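Phenylalanine/tyrosine ammonia-lyase (Rhodosporidium toruloides, PDB 1Y2M) catalyses the non-oxidative deamination of L-phenylalanine and L-tyrosine to trans-cinnamic and p-coumaric acid, the commitment step of phenylpropanoid metabolism. Local coordinates at residues B[553-556]-B[557-561]; B[621-624]-B[625-629]; B[570-573]-B[574-578]. One frame throughout, in Å; residues are numbered along the deposited sequence.

Contact 1: B[553-556]-B[557-561]; sequences VSLI and DQHFG
L555 and H559 run side by side from successive turns of the last stretch of helix 506-560, and the imidazole turns its edge back toward the backbone. CD2 of H559 lies 3.1 Å from O of L555, with that oxygen near the plane of the ring. The first torsion of H559 (chi1 -73°) sets CG beside its own backbone N, which swings the ring edge back toward the preceding turn. The same carbonyl accepts the backbone bond from N of H559 at 2.9 Å, so it meets both an amide N-H and a ring carbon. CD2 of L555 approaches two polar atoms of the following turn, OE1 of Q558 at 3.7 Å and NE2 of H559 at 4.0 Å. On another side of the helix, CG1 of V553 lies alongside the D557 carboxylate, 3.9 Å from OD2, with both side chains pointing the same way. I556 and F560 face the protein interior, CG2 of the isoleucine standing 4.3 Å from CD2 of the phenyl ring. CB of H559 lies over one face of the phenyl ring, offset toward the rim. W625 of helix 619-646 packs against L555, I556, H559 and F560, while R570 of helix 570-587 makes a salt bridge with D557.

At this end of the helix, I556 and F560 give the buried side an aliphatic and aromatic surface. The charge of the D557 carboxylate is matched by R570, which probably favours the ionised form; CG1 of V553 packs against both partners and probably screens part of the pair from solvent.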
# COMPACT_ATOMS: atom_id res chain seq x y z
N VAL B 553 18.91 57.09 -2.61
CA VAL B 553 18.64 58.40 -3.21
C VAL B 553 19.73 59.38 -2.79
O VAL B 553 20.27 60.15 -3.60
CB VAL B 553 17.24 58.89 -2.81
CG1 VAL B 553 17.02 60.31 -3.32
CG2 VAL B 553 16.17 57.94 -3.34
N SER B 554 20.03 59.40 -1.50
CA SER B 554 20.98 60.34 -0.95
C SER B 554 22.38 60.18 -1.52
O SER B 554 23.05 61.16 -1.86
CB SER B 554 21.03 60.18 0.56
OG SER B 554 22.10 60.93 1.11
N LEU B 555 22.82 58.92 -1.62
CA LEU B 555 24.16 58.63 -2.17
C LEU B 555 24.22 58.98 -3.64
O LEU B 555 25.23 59.50 -4.11
CB LEU B 555 24.54 57.16 -1.95
CG LEU B 555 25.05 56.85 -0.54
CD1 LEU B 555 24.98 55.36 -0.25
CD2 LEU B 555 26.47 57.39 -0.32
N ILE B 556 23.16 58.68 -4.37
CA ILE B 556 23.05 59.08 -5.78
C ILE B 556 23.14 60.61 -5.90
O ILE B 556 23.81 61.15 -6.79
CB ILE B 556 21.74 58.55 -6.41
CG1 ILE B 556 21.89 57.08 -6.81
CG2 ILE B 556 21.31 59.37 -7.60
CD1 ILE B 556 20.61 56.47 -7.36
N ASP B 557 22.46 61.33 -5.02
CA ASP B 557 22.54 62.79 -5.08
C ASP B 557 23.93 63.31 -4.77
O ASP B 557 24.46 64.20 -5.46
CB ASP B 557 21.55 63.43 -4.10
CG ASP B 557 20.15 63.37 -4.60
OD1 ASP B 557 19.95 63.19 -5.82
OD2 ASP B 557 19.23 63.54 -3.76
N GLN B 558 24.52 62.75 -3.72
CA GLN B 558 25.83 63.16 -3.30
C GLN B 558 26.87 62.91 -4.39
O GLN B 558 27.71 63.79 -4.65
CB GLN B 558 26.21 62.43 -2.04
CG GLN B 558 27.59 62.77 -1.51
CD GLN B 558 27.98 61.95 -0.27
OE1 GLN B 558 27.35 60.93 0.04
NE2 GLN B 558 29.03 62.40 0.43
N HIS B 559 26.80 61.75 -5.03
CA HIS B 559 27.86 61.37 -5.98
C HIS B 559 27.64 61.92 -7.37
O HIS B 559 28.59 62.32 -8.03
CB HIS B 559 28.04 59.83 -5.99
CG HIS B 559 28.72 59.33 -4.76
ND1 HIS B 559 30.07 59.13 -4.69
CD2 HIS B 559 28.24 59.11 -3.52
CE1 HIS B 559 30.40 58.73 -3.47
NE2 HIS B 559 29.30 58.72 -2.74
N PHE B 560 26.38 61.93 -7.81
CA PHE B 560 26.05 62.20 -9.19
C PHE B 560 25.21 63.44 -9.41
O PHE B 560 25.01 63.84 -10.55
CB PHE B 560 25.28 61.02 -9.77
CG PHE B 560 25.96 59.68 -9.60
CD1 PHE B 560 27.35 59.54 -9.71
CD2 PHE B 560 25.20 58.55 -9.34
CE1 PHE B 560 27.95 58.27 -9.58
CE2 PHE B 560 25.80 57.33 -9.21
CZ PHE B 560 27.16 57.19 -9.35
N GLY B 561 24.72 64.06 -8.34
CA GLY B 561 23.79 65.16 -8.51
C GLY B 561 24.32 66.28 -9.41
O GLY B 561 23.60 66.80 -10.27

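Contact 2: B[621-624]-B[625-629]; sequences AVNA and WKVAA
OD1 of N623 accepts a hydrogen bond from a water at 2.7 Å, and the same water accepts one from NZ of K626 at 2.8 Å, making an i to i+3 water bridge on the alpha-helix 619-646. The lysine reaches this position through a bend at its second torsion (chi2 -87°), beyond which the chain is extended to the ammonium group. The amide and the ammonium group are joined through the water, while CD of K626 passes 4.2 Å from OD1 of N623. NZ has further partners: it is hydrogen-bonded to ND1 of H598 in the same chain, and it forms a long, weak ion pair with E610 of the second subunit. E610 of that subunit also packs on N623, and its L619 packs on V622, which places this face of the helix at a subunit interface.

W625 points from the helix into the packing with helices 506-560 and 593-611 of its own chain. With CG anti to the backbone N (chi1 170°), the indole projects off the helix, and CE3 on the edge of its six-membered ring stays 3.9 Å from O of V622, which lies near the ring plane. Among the residues it meets there are F560, H559 and F601. N of W625 and N of K626 bond to O of A621 and O of V622, respectively. At the next residue, CG2 of V627 rests 3.4 Å from O of N623, one turn back.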
# COMPACT_ATOMS: atom_id res chain seq x y z
N ALA B 621 34.74 57.89 -10.22
CA ALA B 621 33.60 58.48 -9.49
C ALA B 621 32.45 57.51 -9.36
O ALA B 621 31.83 57.39 -8.30
CB ALA B 621 33.15 59.72 -10.18
N VAL B 622 32.17 56.78 -10.44
CA VAL B 622 31.15 55.74 -10.39
C VAL B 622 31.60 54.63 -9.46
O VAL B 622 30.80 54.13 -8.65
CB VAL B 622 30.77 55.20 -11.79
CG1 VAL B 622 29.72 54.15 -11.63
CG2 VAL B 622 30.22 56.34 -12.62
N ASN B 623 32.86 54.23 -9.53
CA ASN B 623 33.32 53.14 -8.65
C ASN B 623 33.25 53.57 -7.18
O ASN B 623 32.94 52.78 -6.28
CB ASN B 623 34.74 52.72 -9.03
CG ASN B 623 35.18 51.42 -8.34
OD1 ASN B 623 34.49 50.41 -8.37
ND2 ASN B 623 36.39 51.44 -7.77
N ALA B 624 33.56 54.84 -6.93
CA ALA B 624 33.49 55.41 -5.56
C ALA B 624 32.10 55.36 -4.99
O ALA B 624 31.91 55.02 -3.83
CB ALA B 624 34.00 56.82 -5.56
N TRP B 625 31.11 55.72 -5.81
CA TRP B 625 29.71 55.58 -5.43
C TRP B 625 29.39 54.12 -5.07
O TRP B 625 28.82 53.82 -4.01
CB TRP B 625 28.83 56.06 -6.58
CG TRP B 625 27.43 55.73 -6.37
CD1 TRP B 625 26.54 56.37 -5.55
CD2 TRP B 625 26.71 54.65 -6.97
NE1 TRP B 625 25.32 55.76 -5.61
CE2 TRP B 625 25.39 54.69 -6.47
CE3 TRP B 625 27.05 53.61 -7.86
CZ2 TRP B 625 24.42 53.79 -6.85
CZ3 TRP B 625 26.07 52.73 -8.24
CH2 TRP B 625 24.78 52.81 -7.74
N LYS B 626 29.77 53.21 -5.97
CA LYS B 626 29.57 51.78 -5.77
C LYS B 626 30.11 51.30 -4.41
O LYS B 626 29.46 50.57 -3.66
CB LYS B 626 30.22 51.01 -6.94
CG LYS B 626 30.16 49.49 -6.83
CD LYS B 626 31.32 48.90 -6.04
CE LYS B 626 31.38 47.38 -6.20
NZ LYS B 626 32.63 46.80 -5.63
N VAL B 627 31.34 51.70 -4.11
CA VAL B 627 31.98 51.26 -2.87
C VAL B 627 31.26 51.89 -1.66
O VAL B 627 30.93 51.21 -0.67
CB VAL B 627 33.48 51.56 -2.89
CG1 VAL B 627 34.08 51.31 -1.53
CG2 VAL B 627 34.18 50.66 -3.93
N ALA B 628 31.00 53.19 -1.73
CA ALA B 628 30.32 53.86 -0.61
C ALA B 628 28.94 53.28 -0.40
O ALA B 628 28.49 53.06 0.72
CB ALA B 628 30.22 55.34 -0.84
N ALA B 629 28.23 52.97 -1.49
CA ALA B 629 26.90 52.45 -1.34
C ALA B 629 26.93 51.06 -0.72
O ALA B 629 26.09 50.75 0.13
CB ALA B 629 26.21 52.44 -2.65
O HOH W 1 34.75 48.40 -6.63

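Contact 3: B[570-573]-B[574-578]; sequences RDEL and VEKVN
The first torsion of K576 (chi1 -72°) folds its CG back beside the amide, and the chain of E572 is extended; together they bring the two chains across one another at an oblique angle. The touch is made by the lysine methylene CE, which lies 3.2 Å from OE2 and 3.6 Å from CG of E572. A bend at the last torsion of the lysine (chi4 -51°) turns NZ aside, leaving it 4.4 Å from OE2 of E572, too far for a salt bridge. Near its root, CG of K576 sits 3.3 Å from O of E572, the carbonyl that also accepts the backbone N-H of K576.

L573 and V577 run side by side on the inward face of helix 570-587, CD1 of the leucine 3.9 Å from CG2 of the valine. L573 continues this packing onto I556 and F560 of helix 506-560 and V611 of helix 593-611. At the first turn, CG2 of V574 rests 3.4 Å from O of R570, whose guanidinium group reaches away to D557.

Opposite charge at E572 and K576 is thus expressed as a probably modest through-space attraction, supplemented by close contact between the carboxylate and the lysine chain. R570, by contrast, makes a true salt bridge, to D557. L573 carries the apolar packing to the neighbouring helices, with V577 buried beside it.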
# COMPACT_ATOMS: atom_id res chain seq x y z
N ARG B 570 17.60 62.04 -13.28
CA ARG B 570 17.53 61.59 -11.87
C ARG B 570 16.41 60.59 -11.57
O ARG B 570 16.66 59.53 -10.97
CB ARG B 570 17.45 62.78 -10.94
CG ARG B 570 17.39 62.39 -9.47
CD ARG B 570 17.74 63.58 -8.61
NE ARG B 570 17.57 63.37 -7.16
CZ ARG B 570 16.40 63.44 -6.51
NH1 ARG B 570 15.25 63.62 -7.15
NH2 ARG B 570 16.38 63.27 -5.20
N ASP B 571 15.17 60.91 -11.96
CA ASP B 571 14.05 59.97 -11.84
C ASP B 571 14.40 58.64 -12.45
O ASP B 571 14.24 57.59 -11.83
CB ASP B 571 12.81 60.48 -12.58
CG ASP B 571 11.87 61.21 -11.70
OD1 ASP B 571 12.33 61.72 -10.64
OD2 ASP B 571 10.67 61.30 -12.10
N GLU B 572 14.86 58.68 -13.70
CA GLU B 572 15.19 57.45 -14.40
C GLU B 572 16.25 56.64 -13.63
O GLU B 572 16.15 55.42 -13.50
CB GLU B 572 15.71 57.76 -15.81
CG GLU B 572 15.89 56.54 -16.66
CD GLU B 572 16.58 56.77 -18.00
OE1 GLU B 572 16.89 57.94 -18.37
OE2 GLU B 572 16.82 55.76 -18.69
N LEU B 573 17.28 57.34 -13.16
CA LEU B 573 18.39 56.63 -12.52
C LEU B 573 17.94 55.95 -11.23
O LEU B 573 18.28 54.79 -10.96
CB LEU B 573 19.55 57.57 -12.19
CG LEU B 573 20.78 56.83 -11.62
CD1 LEU B 573 21.39 55.92 -12.68
CD2 LEU B 573 21.84 57.75 -11.08
N VAL B 574 17.23 56.71 -10.39
CA VAL B 574 16.78 56.16 -9.10
C VAL B 574 15.89 54.95 -9.36
O VAL B 574 16.03 53.90 -8.69
CB VAL B 574 16.00 57.18 -8.28
CG1 VAL B 574 15.43 56.50 -7.05
CG2 VAL B 574 16.89 58.30 -7.86
N GLU B 575 14.98 55.09 -10.31
CA GLU B 575 14.05 54.00 -10.60
C GLU B 575 14.84 52.76 -11.04
O GLU B 575 14.54 51.68 -10.58
CB GLU B 575 13.06 54.37 -11.72
CG GLU B 575 12.17 53.18 -12.16
CD GLU B 575 11.48 53.40 -13.51
OE1 GLU B 575 12.19 53.53 -14.55
OE2 GLU B 575 10.22 53.40 -13.54
N LYS B 576 15.79 52.94 -11.96
CA LYS B 576 16.44 51.80 -12.60
C LYS B 576 17.47 51.17 -11.67
O LYS B 576 17.63 49.94 -11.64
CB LYS B 576 17.05 52.22 -13.94
CG LYS B 576 15.99 52.47 -15.03
CD LYS B 576 16.65 52.66 -16.40
CE LYS B 576 15.68 53.05 -17.49
NZ LYS B 576 14.54 52.14 -17.54
N VAL B 577 18.14 51.98 -10.86
CA VAL B 577 19.07 51.45 -9.84
C VAL B 577 18.30 50.61 -8.83
O VAL B 577 18.71 49.51 -8.51
CB VAL B 577 19.92 52.56 -9.16
CG1 VAL B 577 20.54 52.10 -7.85
CG2 VAL B 577 21.03 52.99 -10.10
N ASN B 578 17.17 51.11 -8.35
CA ASN B 578 16.33 50.33 -7.44
C ASN B 578 15.88 49.02 -8.06
O ASN B 578 15.89 47.97 -7.40
CB ASN B 578 15.09 51.16 -7.02
CG ASN B 578 15.40 52.28 -6.01
OD1 ASN B 578 16.38 52.24 -5.28
ND2 ASN B 578 14.54 53.28 -5.96

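How the contacts relate
Along the chain contact 1 comes first, at the end of helix 506-560, then contact 3 at the start of helix 570-587, and contact 2 near the start of helix 619-646. All three lie about 50 Å from the centre of the chain, in a helical region remote from the annotated active-site residues. Contact 1 is the middle element, its centre 10 Å from that of contact 2 and 11 Å from that of contact 3, whereas the centres of contacts 2 and 3 are 16 Å apart and the two do not touch. Helix 619-646 meets helix 506-560 by apolar and aromatic packing, helix 570-587 by apolar packing and a salt bridge, tying three helices into one bundle.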